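Local coordinates for protein peroxisomal catalase A (Saccharomyces cerevisiae, PDB 1A4E) that is a heme-containing peroxisomal catalase that probably protects the yeast cell by breaking hydrogen peroxide down to water and oxygen, at residues M162-L167 with D470-V475; V133-D138 with M180-D185; T88-R93 with I299-N304. All blocks are in the same frame, centred on the assembly; numbering follows the deposited sequence.

Contact 1: M162-L167 with D470-V475; sequences MFWDFL and DMFARV
Trp164 carries its indole anti to its carbonyl carbon (chi1 -73°), which sends the benzo end of the ring out to Met471 and Phe472. Met471 answers with an extended chain that turns at the last bond (chi3 71°), and this turn lays the methyl group CE beside the tryptophan. CE lies 4.0 Å from Trp164 CZ3, and the same carbon is met by the Phe472 ring, whose CE2 comes within 3.9 Å of Trp164 CZ3. That carbon lies at the edge of the phenylalanine, near its plane, while the two side chains run roughly perpendicular to each other. The thioether sulfur takes a different partner, Met471 SD standing 3.8 Å from the backbone Leu167 O in a van der Waals contact. Behind the indole, Phe163 CD1 sits 3.6 Å above the plane of the Trp164 ring, toward its rim. The indole nitrogen turns to His456 of helix 445-457, and Asp165 forms a salt bridge with Arg467 of helix 462-473 and a hydrogen bond with Tyr388 of a second subunit. The contact thus packs helix 160-168 against the C-terminal helical region, the catalase-related immune-responsive part of the chain. Its four touching residues are all buried, and shape and dispersion account for the cohesion between the segments, while the one polar group of the indole is satisfied by the histidine.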
loop_
_atom_site.group_PDB
_atom_site.type_symbol
_atom_site.label_atom_id
_atom_site.label_comp_id
_atom_site.label_asym_id
_atom_site.label_seq_id
_atom_site.Cartn_x
_atom_site.Cartn_y
_atom_site.Cartn_z
ATOM N N MET B 162 21.654 18.755 -16.376
ATOM C CA MET B 162 20.891 18.917 -15.135
ATOM C C MET B 162 21.833 19.082 -13.949
ATOM O O MET B 162 21.663 19.976 -13.120
ATOM C CB MET B 162 20.049 17.717 -14.724
ATOM C CG MET B 162 19.030 17.068 -15.606
ATOM S SD MET B 162 18.194 15.810 -14.612
ATOM C CE MET B 162 19.313 14.441 -14.564
ATOM N N PHE B 163 22.819 18.172 -13.901
ATOM C CA PHE B 163 23.789 18.092 -12.829
ATOM C C PHE B 163 24.466 19.434 -12.619
ATOM O O PHE B 163 24.366 20.017 -11.543
ATOM C CB PHE B 163 24.788 17.004 -13.201
ATOM C CG PHE B 163 25.848 16.628 -12.171
ATOM C CD1 PHE B 163 26.906 17.491 -11.855
ATOM C CD2 PHE B 163 25.775 15.374 -11.562
ATOM C CE1 PHE B 163 27.882 17.099 -10.939
ATOM C CE2 PHE B 163 26.760 14.990 -10.648
ATOM C CZ PHE B 163 27.811 15.849 -10.334
ATOM N N TRP B 164 25.125 19.952 -13.655
ATOM C CA TRP B 164 25.831 21.210 -13.521
ATOM C C TRP B 164 24.954 22.443 -13.567
ATOM O O TRP B 164 25.351 23.462 -13.002
ATOM C CB TRP B 164 26.903 21.281 -14.588
ATOM C CG TRP B 164 28.056 20.346 -14.254
ATOM C CD1 TRP B 164 28.316 19.254 -15.038
ATOM C CD2 TRP B 164 28.924 20.460 -13.194
ATOM N NE1 TRP B 164 29.344 18.672 -14.481
ATOM C CE2 TRP B 164 29.738 19.345 -13.391
ATOM C CE3 TRP B 164 29.159 21.308 -12.111
ATOM C CZ2 TRP B 164 30.785 19.054 -12.522
ATOM C CZ3 TRP B 164 30.208 21.019 -11.237
ATOM C CH2 TRP B 164 31.016 19.902 -11.444
ATOM N N ASP B 165 23.756 22.391 -14.176
ATOM C CA ASP B 165 22.867 23.545 -14.174
ATOM C C ASP B 165 22.387 23.860 -12.767
ATOM O O ASP B 165 22.336 25.034 -12.402
ATOM C CB ASP B 165 21.633 23.315 -15.039
ATOM C CG ASP B 165 20.818 24.562 -15.333
ATOM O OD1 ASP B 165 21.391 25.640 -15.391
ATOM O OD2 ASP B 165 19.609 24.469 -15.523
ATOM N N PHE B 166 22.058 22.842 -11.958
ATOM C CA PHE B 166 21.635 23.087 -10.594
ATOM C C PHE B 166 22.797 23.658 -9.781
ATOM O O PHE B 166 22.637 24.668 -9.095
ATOM C CB PHE B 166 21.140 21.786 -9.942
ATOM C CG PHE B 166 20.696 22.002 -8.500
ATOM C CD1 PHE B 166 19.399 22.456 -8.232
ATOM C CD2 PHE B 166 21.602 21.786 -7.446
ATOM C CE1 PHE B 166 19.015 22.702 -6.909
ATOM C CE2 PHE B 166 21.207 22.036 -6.133
ATOM C CZ PHE B 166 19.916 22.493 -5.866
ATOM N N LEU B 167 23.974 23.024 -9.861
ATOM C CA LEU B 167 25.126 23.434 -9.069
ATOM C C LEU B 167 25.704 24.803 -9.392
ATOM O O LEU B 167 26.142 25.502 -8.485
ATOM C CB LEU B 167 26.211 22.372 -9.208
ATOM C CG LEU B 167 25.853 20.987 -8.654
ATOM C CD1 LEU B 167 26.956 19.998 -8.992
ATOM C CD2 LEU B 167 25.636 21.077 -7.152
ATOM N N ASP B 470 33.510 29.344 -14.805
ATOM C CA ASP B 470 33.444 30.565 -14.024
ATOM C C ASP B 470 33.309 30.316 -12.538
ATOM O O ASP B 470 33.872 31.075 -11.751
ATOM C CB ASP B 470 32.277 31.431 -14.502
ATOM C CG ASP B 470 32.483 32.079 -15.873
ATOM O OD1 ASP B 470 33.594 32.059 -16.417
ATOM O OD2 ASP B 470 31.515 32.618 -16.407
ATOM N N MET B 471 32.612 29.242 -12.144
ATOM C CA MET B 471 32.474 28.882 -10.737
ATOM C C MET B 471 33.797 28.361 -10.183
ATOM O O MET B 471 34.206 28.764 -9.093
ATOM C CB MET B 471 31.385 27.811 -10.572
ATOM C CG MET B 471 31.149 27.365 -9.132
ATOM S SD MET B 471 29.848 26.123 -8.942
ATOM C CE MET B 471 30.657 24.721 -9.661
ATOM N N PHE B 472 34.505 27.497 -10.919
ATOM C CA PHE B 472 35.783 26.990 -10.452
ATOM C C PHE B 472 36.931 27.990 -10.509
ATOM O O PHE B 472 37.899 27.853 -9.764
ATOM C CB PHE B 472 36.135 25.745 -11.247
ATOM C CG PHE B 472 35.411 24.523 -10.692
ATOM C CD1 PHE B 472 35.862 23.925 -9.511
ATOM C CD2 PHE B 472 34.300 23.999 -11.361
ATOM C CE1 PHE B 472 35.202 22.804 -9.006
ATOM C CE2 PHE B 472 33.648 22.877 -10.845
ATOM C CZ PHE B 472 34.096 22.281 -9.671
ATOM N N ALA B 473 36.816 29.019 -11.362
ATOM C CA ALA B 473 37.787 30.107 -11.423
ATOM C C ALA B 473 37.727 30.938 -10.149
ATOM O O ALA B 473 38.717 31.537 -9.722
ATOM C CB ALA B 473 37.502 31.049 -12.584
ATOM N N ARG B 474 36.549 30.943 -9.515
ATOM C CA ARG B 474 36.353 31.656 -8.275
ATOM C C ARG B 474 37.046 30.947 -7.110
ATOM O O ARG B 474 37.263 31.535 -6.050
ATOM C CB ARG B 474 34.854 31.781 -8.086
ATOM C CG ARG B 474 34.506 32.870 -7.108
ATOM C CD ARG B 474 33.075 33.294 -7.291
ATOM N NE ARG B 474 32.687 34.099 -6.145
ATOM C CZ ARG B 474 31.408 34.259 -5.800
ATOM N NH1 ARG B 474 30.414 33.693 -6.493
ATOM N NH2 ARG B 474 31.122 34.966 -4.707
ATOM N N VAL B 475 37.439 29.680 -7.302
ATOM C CA VAL B 475 38.213 28.938 -6.314
ATOM C C VAL B 475 39.692 29.118 -6.648
ATOM O O VAL B 475 40.502 29.470 -5.792
ATOM C CB VAL B 475 37.827 27.436 -6.357
ATOM C CG1 VAL B 475 38.664 26.608 -5.381
ATOM C CG2 VAL B 475 36.361 27.308 -5.977
#

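Contact 2: V133-D138 with M180-D185; sequences VFFIRD and MILFSD
Two apolar pairs join the segments, Val133 with Ile181 and Phe135 with Leu182. In the aliphatic pair one methyl group meets another: Val133 CG2 is 3.6 Å from Ile181 CD1, the valine branch being the one lodged between its own backbone N and carbonyl carbon. Ile181, with CG1 anti to its carbonyl carbon (chi1 -64°), reaches out to it with the end of its longer branch. Val133 also leans on His177 and Gln178, so it packs along helix 176-182 beyond the one methyl contact.

In the ring-methyl pair the approach is at the edge: Leu182 CD2 meets the rim of the Phe135 ring in its plane, 3.8 Å from both CE2 and CZ, and the two side chains cross at about a right angle. Phe134 also meets the edge of the Phe135 ring, and Phe135 CD1 stands 3.6 Å above one face of the Phe134 ring, displaced toward its rim.

Polar bonds act within 180-185, not between the segments. Ile181 O receives both Ser184 OG, at 2.7 Å, and Ser184 N, at 3.3 Å, the two donors coming from the same face of the carbonyl. The hydroxyl lies 23° off the carbonyl plane. This double grip holds the turn that leads the chain away from the helix. Leu182 O and Ser184 O are bound in turn by Arg108.

Phe134 itself touches the heme and lines the azide pocket together with the active-site residues His56 and Asn129; packing of Phe135 and Val133 on helix 176-182 is consistent with a second layer behind the catalase heme pocket, the Phe135 side chain being about 8 Å from the heme.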
loop_
_atom_site.group_PDB
_atom_site.type_symbol
_atom_site.label_atom_id
_atom_site.label_comp_id
_atom_site.label_asym_id
_atom_site.label_seq_id
_atom_site.Cartn_x
_atom_site.Cartn_y
_atom_site.Cartn_z
ATOM N N VAL B 133 30.969 17.715 4.650
ATOM C CA VAL B 133 29.922 18.660 4.279
ATOM C C VAL B 133 28.883 18.045 3.342
ATOM O O VAL B 133 28.887 16.833 3.117
ATOM C CB VAL B 133 30.579 19.914 3.614
ATOM C CG1 VAL B 133 31.449 20.626 4.632
ATOM C CG2 VAL B 133 31.443 19.524 2.437
ATOM N N PHE B 134 27.959 18.857 2.818
ATOM C CA PHE B 134 27.017 18.402 1.814
ATOM C C PHE B 134 26.740 19.544 0.838
ATOM O O PHE B 134 27.213 20.671 0.993
ATOM C CB PHE B 134 25.738 17.931 2.513
ATOM C CG PHE B 134 24.812 17.035 1.691
ATOM C CD1 PHE B 134 25.267 15.802 1.199
ATOM C CD2 PHE B 134 23.504 17.461 1.427
ATOM C CE1 PHE B 134 24.406 15.002 0.442
ATOM C CE2 PHE B 134 22.654 16.654 0.671
ATOM C CZ PHE B 134 23.104 15.427 0.177
ATOM N N PHE B 135 25.987 19.233 -0.214
ATOM C CA PHE B 135 25.675 20.146 -1.300
ATOM C C PHE B 135 24.748 21.305 -0.979
ATOM O O PHE B 135 24.771 22.319 -1.678
ATOM C CB PHE B 135 25.053 19.365 -2.448
ATOM C CG PHE B 135 25.881 18.191 -2.956
ATOM C CD1 PHE B 135 25.763 16.938 -2.344
ATOM C CD2 PHE B 135 26.723 18.356 -4.060
ATOM C CE1 PHE B 135 26.482 15.848 -2.841
ATOM C CE2 PHE B 135 27.440 17.265 -4.552
ATOM C CZ PHE B 135 27.317 16.013 -3.943
ATOM N N ILE B 136 23.907 21.197 0.053
ATOM C CA ILE B 136 22.911 22.224 0.320
ATOM C C ILE B 136 22.860 22.646 1.781
ATOM O O ILE B 136 23.316 21.937 2.676
ATOM C CB ILE B 136 21.478 21.735 -0.106
ATOM C CG1 ILE B 136 21.144 20.422 0.598
ATOM C CG2 ILE B 136 21.394 21.576 -1.624
ATOM C CD1 ILE B 136 19.678 19.992 0.451
ATOM N N ARG B 137 22.313 23.838 2.020
ATOM C CA ARG B 137 22.055 24.337 3.363
ATOM C C ARG B 137 20.601 24.821 3.470
ATOM O O ARG B 137 20.177 25.364 4.491
ATOM C CB ARG B 137 23.050 25.469 3.701
ATOM C CG ARG B 137 23.028 26.734 2.859
ATOM C CD ARG B 137 24.083 27.663 3.427
ATOM N NE ARG B 137 24.046 28.963 2.783
ATOM C CZ ARG B 137 25.012 29.879 2.914
ATOM N NH1 ARG B 137 26.095 29.676 3.655
ATOM N NH2 ARG B 137 24.898 31.028 2.260
ATOM N N ASP B 138 19.815 24.602 2.405
ATOM C CA ASP B 138 18.378 24.843 2.390
ATOM C C ASP B 138 17.670 23.514 2.165
ATOM O O ASP B 138 17.908 22.856 1.148
ATOM C CB ASP B 138 17.955 25.766 1.267
ATOM C CG ASP B 138 18.235 27.220 1.567
ATOM O OD1 ASP B 138 17.568 27.787 2.426
ATOM O OD2 ASP B 138 19.117 27.789 0.936
ATOM N N MET B 180 33.942 19.929 -4.775
ATOM C CA MET B 180 35.383 19.739 -4.738
ATOM C C MET B 180 35.756 18.386 -4.152
ATOM O O MET B 180 36.616 17.686 -4.691
ATOM C CB MET B 180 36.039 20.821 -3.893
ATOM C CG MET B 180 36.094 22.212 -4.508
ATOM S SD MET B 180 37.251 22.302 -5.890
ATOM C CE MET B 180 38.710 22.355 -4.893
ATOM N N ILE B 181 35.099 18.009 -3.042
ATOM C CA ILE B 181 35.332 16.716 -2.403
ATOM C C ILE B 181 34.819 15.572 -3.281
ATOM O O ILE B 181 35.513 14.570 -3.440
ATOM C CB ILE B 181 34.634 16.697 -1.016
ATOM C CG1 ILE B 181 35.265 17.743 -0.113
ATOM C CG2 ILE B 181 34.788 15.325 -0.359
ATOM C CD1 ILE B 181 34.447 17.996 1.161
ATOM N N LEU B 182 33.641 15.746 -3.902
ATOM C CA LEU B 182 33.008 14.742 -4.741
ATOM C C LEU B 182 33.875 14.350 -5.928
ATOM O O LEU B 182 34.059 13.167 -6.210
ATOM C CB LEU B 182 31.659 15.280 -5.239
ATOM C CG LEU B 182 30.858 14.435 -6.228
ATOM C CD1 LEU B 182 30.360 13.187 -5.544
ATOM C CD2 LEU B 182 29.699 15.236 -6.763
ATOM N N PHE B 183 34.438 15.357 -6.599
ATOM C CA PHE B 183 35.252 15.104 -7.769
ATOM C C PHE B 183 36.720 14.837 -7.517
ATOM O O PHE B 183 37.491 14.671 -8.461
ATOM C CB PHE B 183 35.082 16.266 -8.727
ATOM C CG PHE B 183 33.797 16.132 -9.534
ATOM C CD1 PHE B 183 33.786 15.359 -10.698
ATOM C CD2 PHE B 183 32.630 16.767 -9.106
ATOM C CE1 PHE B 183 32.606 15.224 -11.430
ATOM C CE2 PHE B 183 31.452 16.626 -9.846
ATOM C CZ PHE B 183 31.438 15.856 -11.006
ATOM N N SER B 184 37.135 14.781 -6.249
ATOM C CA SER B 184 38.478 14.318 -5.947
ATOM C C SER B 184 38.421 12.788 -5.955
ATOM O O SER B 184 37.342 12.211 -6.138
ATOM C CB SER B 184 38.914 14.821 -4.577
ATOM O OG SER B 184 38.226 14.192 -3.507
ATOM N N ASP B 185 39.540 12.082 -5.750
ATOM C CA ASP B 185 39.495 10.625 -5.724
ATOM C C ASP B 185 38.821 10.035 -4.490
ATOM O O ASP B 185 38.523 8.843 -4.448
ATOM C CB ASP B 185 40.916 10.070 -5.862
ATOM C CG ASP B 185 41.532 10.195 -7.255
ATOM O OD1 ASP B 185 40.851 10.558 -8.216
ATOM O OD2 ASP B 185 42.719 9.906 -7.380
#

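Contact 3: T88-R93 with I299-N304; sequences TKCLTR and IVLNEN. With HEM (protoporphyrin IX containing Fe), chain I.
The heme propionate oxygen O1D is gripped by two nitrogens of Arg93: NE donates to O1D at 3.0 Å with an N-H...O angle of 148°, and NH2 adds a weak bond to O1D at 3.3 Å. NE also leans weakly on the sister oxygen O2D. The carboxylate carbon CGD lies at the edge of the guanidinium, in its plane, and the arginine chain bends at chi3 (82°) to bring that edge round to it. NH2 has a further acceptor in the carbonyl oxygen of His56, an active-site residue, and Arg53 stands close by; the positive charge gathered here would probably favour an ionised propionate.

Strands 87-95 and 294-303 both pair antiparallel with strand 59-68, yet the two segments cross at 78° with their axes 8.5 Å apart, as expected of strands that face each other across the curled sheet of the catalase beta-barrel. Near the end of strand 294-303, Asn302 and Glu303 both face Phe63 in a classic beta bulge.

Between the crossing strands the direct contact is van der Waals packing. Leu301 holds CG anti to its carbonyl carbon and presents both methyls to Thr92: Leu301 CD2 is 3.6 Å from Thr92 OG1, and Leu301 CD1 is 4.1 Å from Thr92 CB. The hydroxyl of Thr92 has its hydrogen-bond partner in Thr115 on strand 112-119. Cys90 lies farther back, its SG 4.4 Å from Ile299 CG2, in a looser contact. Farther along, a water makes the polar link: it accepts from Lys89 NZ at 3.1 Å and donates weakly to Glu303 OE2, spanning the gap between the opposite charges, where Lys89 NZ and Glu303 OE1 are 5.5 Å apart.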
loop_
_atom_site.group_PDB
_atom_site.type_symbol
_atom_site.label_atom_id
_atom_site.label_comp_id
_atom_site.label_asym_id
_atom_site.label_seq_id
_atom_site.Cartn_x
_atom_site.Cartn_y
_atom_site.Cartn_z
ATOM N N THR B 88 28.018 -1.659 22.837
ATOM C CA THR B 88 26.648 -1.498 22.383
ATOM C C THR B 88 26.612 -2.112 21.000
ATOM O O THR B 88 27.429 -1.756 20.152
ATOM C CB THR B 88 26.291 -0.007 22.327
ATOM O OG1 THR B 88 26.300 0.420 23.683
ATOM C CG2 THR B 88 24.951 0.290 21.678
ATOM N N LYS B 89 25.688 -3.044 20.746
ATOM C CA LYS B 89 25.593 -3.677 19.441
ATOM C C LYS B 89 25.112 -2.663 18.401
ATOM O O LYS B 89 24.362 -1.732 18.709
ATOM C CB LYS B 89 24.634 -4.861 19.533
ATOM C CG LYS B 89 24.573 -5.662 18.233
ATOM C CD LYS B 89 23.483 -6.718 18.245
ATOM C CE LYS B 89 23.208 -7.155 16.815
ATOM N NZ LYS B 89 22.184 -8.183 16.772
ATOM N N CYS B 90 25.603 -2.797 17.169
ATOM C CA CYS B 90 25.176 -1.906 16.116
ATOM C C CYS B 90 25.015 -2.588 14.764
ATOM O O CYS B 90 25.429 -3.733 14.566
ATOM C CB CYS B 90 26.181 -0.761 16.008
ATOM S SG CYS B 90 27.795 -1.208 15.328
ATOM N N LEU B 91 24.366 -1.883 13.834
ATOM C CA LEU B 91 24.191 -2.317 12.459
ATOM C C LEU B 91 24.571 -1.141 11.577
ATOM O O LEU B 91 24.077 -0.035 11.767
ATOM C CB LEU B 91 22.725 -2.704 12.169
ATOM C CG LEU B 91 22.256 -2.804 10.698
ATOM C CD1 LEU B 91 22.920 -3.958 9.963
ATOM C CD2 LEU B 91 20.761 -2.999 10.696
ATOM N N THR B 92 25.425 -1.351 10.580
ATOM C CA THR B 92 25.822 -0.287 9.677
ATOM C C THR B 92 25.380 -0.610 8.268
ATOM O O THR B 92 25.519 -1.756 7.836
ATOM C CB THR B 92 27.363 -0.106 9.718
ATOM O OG1 THR B 92 27.708 0.288 11.043
ATOM C CG2 THR B 92 27.860 0.947 8.745
ATOM N N ARG B 93 24.807 0.369 7.561
ATOM C CA ARG B 93 24.542 0.200 6.147
ATOM C C ARG B 93 25.348 1.281 5.443
ATOM O O ARG B 93 25.311 2.464 5.786
ATOM C CB ARG B 93 23.048 0.381 5.769
ATOM C CG ARG B 93 22.807 -0.299 4.411
ATOM C CD ARG B 93 21.380 -0.405 3.876
ATOM N NE ARG B 93 21.042 0.845 3.260
ATOM C CZ ARG B 93 20.924 1.044 1.951
ATOM N NH1 ARG B 93 21.066 0.134 1.004
ATOM N NH2 ARG B 93 20.772 2.283 1.573
ATOM N N ILE B 299 34.209 1.559 16.440
ATOM C CA ILE B 299 33.157 0.786 15.806
ATOM C C ILE B 299 33.887 -0.357 15.102
ATOM O O ILE B 299 34.759 -0.116 14.270
ATOM C CB ILE B 299 32.369 1.658 14.793
ATOM C CG1 ILE B 299 31.534 2.684 15.564
ATOM C CG2 ILE B 299 31.485 0.776 13.900
ATOM C CD1 ILE B 299 30.778 3.689 14.676
ATOM N N VAL B 300 33.599 -1.614 15.465
ATOM C CA VAL B 300 34.155 -2.784 14.792
ATOM C C VAL B 300 32.987 -3.494 14.106
ATOM O O VAL B 300 31.933 -3.679 14.713
ATOM C CB VAL B 300 34.820 -3.764 15.801
ATOM C CG1 VAL B 300 35.471 -4.924 15.050
ATOM C CG2 VAL B 300 35.868 -3.044 16.619
ATOM N N LEU B 301 33.112 -3.856 12.830
ATOM C CA LEU B 301 32.074 -4.627 12.163
ATOM C C LEU B 301 32.620 -6.038 12.001
ATOM O O LEU B 301 33.585 -6.289 11.280
ATOM C CB LEU B 301 31.745 -4.005 10.807
ATOM C CG LEU B 301 31.170 -2.588 10.791
ATOM C CD1 LEU B 301 30.916 -2.200 9.356
ATOM C CD2 LEU B 301 29.872 -2.506 11.582
ATOM N N ASN B 302 31.994 -6.978 12.711
ATOM C CA ASN B 302 32.496 -8.338 12.783
ATOM C C ASN B 302 31.502 -9.447 12.465
ATOM O O ASN B 302 31.789 -10.622 12.720
ATOM C CB ASN B 302 33.069 -8.548 14.184
ATOM C CG ASN B 302 32.056 -8.470 15.321
ATOM O OD1 ASN B 302 30.879 -8.136 15.164
ATOM N ND2 ASN B 302 32.528 -8.792 16.521
ATOM N N GLU B 303 30.338 -9.102 11.905
ATOM C CA GLU B 303 29.304 -10.082 11.626
ATOM C C GLU B 303 28.508 -9.743 10.378
ATOM O O GLU B 303 27.958 -8.656 10.228
ATOM C CB GLU B 303 28.361 -10.165 12.814
ATOM C CG GLU B 303 27.406 -11.344 12.772
ATOM C CD GLU B 303 26.282 -11.270 13.799
ATOM O OE1 GLU B 303 26.540 -10.996 14.969
ATOM O OE2 GLU B 303 25.132 -11.484 13.415
ATOM N N ASN B 304 28.478 -10.689 9.443
ATOM C CA ASN B 304 27.674 -10.553 8.246
ATOM C C ASN B 304 26.196 -10.843 8.507
ATOM O O ASN B 304 25.873 -11.678 9.356
ATOM C CB ASN B 304 28.204 -11.499 7.193
ATOM C CG ASN B 304 29.437 -10.963 6.495
ATOM O OD1 ASN B 304 29.537 -9.780 6.164
ATOM N ND2 ASN B 304 30.402 -11.838 6.229
HETATM C CHA HEM I . 18.865 8.374 3.133
HETATM C CHB HEM I . 16.311 12.435 3.097
HETATM C CHC HEM I . 20.341 14.946 3.695
HETATM C CHD HEM I . 22.656 10.866 4.759
HETATM C C1A HEM I . 17.840 9.276 2.907
HETATM C C2A HEM I . 16.451 8.895 2.738
HETATM C C3A HEM I . 15.720 10.034 2.817
HETATM C C4A HEM I . 16.664 11.110 2.996
HETATM C CMA HEM I . 14.206 10.177 2.805
HETATM C CAA HEM I . 15.919 7.481 2.588
HETATM C CBA HEM I . 15.339 7.033 3.911
HETATM C CGA HEM I . 14.745 5.642 3.908
HETATM O O1A HEM I . 13.951 5.300 3.035
HETATM O O2A HEM I . 15.078 4.899 4.818
HETATM C C1B HEM I . 17.190 13.477 3.287
HETATM C C2B HEM I . 16.801 14.867 3.276
HETATM C C3B HEM I . 17.960 15.605 3.339
HETATM C C4B HEM I . 19.033 14.624 3.415
HETATM C CMB HEM I . 15.350 15.330 3.182
HETATM C CAB HEM I . 18.160 16.991 3.326
HETATM C CBB HEM I . 17.156 18.052 3.506
HETATM C C1C HEM I . 21.328 14.055 4.068
HETATM C C2C HEM I . 22.586 14.451 4.657
HETATM C C3C HEM I . 23.225 13.302 5.025
HETATM C C4C HEM I . 22.348 12.212 4.641
HETATM C CMC HEM I . 23.036 15.896 4.858
HETATM C CAC HEM I . 24.435 13.168 5.689
HETATM C CBC HEM I . 24.692 13.734 6.995
HETATM C C1D HEM I . 21.829 9.824 4.386
HETATM C C2D HEM I . 22.175 8.429 4.490
HETATM C C3D HEM I . 21.120 7.738 4.005
HETATM C C4D HEM I . 20.124 8.700 3.618
HETATM C CMD HEM I . 23.460 7.838 5.055
HETATM C CAD HEM I . 21.023 6.234 3.844
HETATM C CBD HEM I . 20.467 5.505 5.047
HETATM C CGD HEM I . 20.476 4.008 4.796
HETATM O O1D HEM I . 21.543 3.446 4.590
HETATM O O2D HEM I . 19.419 3.390 4.791
HETATM N NA HEM I . 17.958 10.641 3.093
HETATM N NB HEM I . 18.553 13.331 3.398
HETATM N NC HEM I . 21.165 12.687 4.102
HETATM N ND HEM I . 20.559 9.986 3.864
HETATM FE FE HEM I . 19.573 11.658 3.573
HETATM O O HOH W 1 22.224 -10.170 14.450
#

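Contacts 1 and 2 are neighbours, their centres about 12 Å apart. Helices 160-168 and 176-182, consecutive in the chain, contribute one to each, and Trp164 CZ2 lies 3.6 Å from Phe183 CZ. Contact 3 lies on the opposite side of the chain's centre. Contact 1 is buried but peripheral, its centre about 25 Å from that of the chain, against about 15 Å for contacts 2 and 3; in contact 2, Ile181 is partly exposed. Side-chain packing builds contact 1 among the helices and contact 2 between a loop and a helix; contact 3, within the beta-sheet, adds a water bridge. Contacts 2 and 3 both contain heme-pocket residues, Phe134 and Arg93.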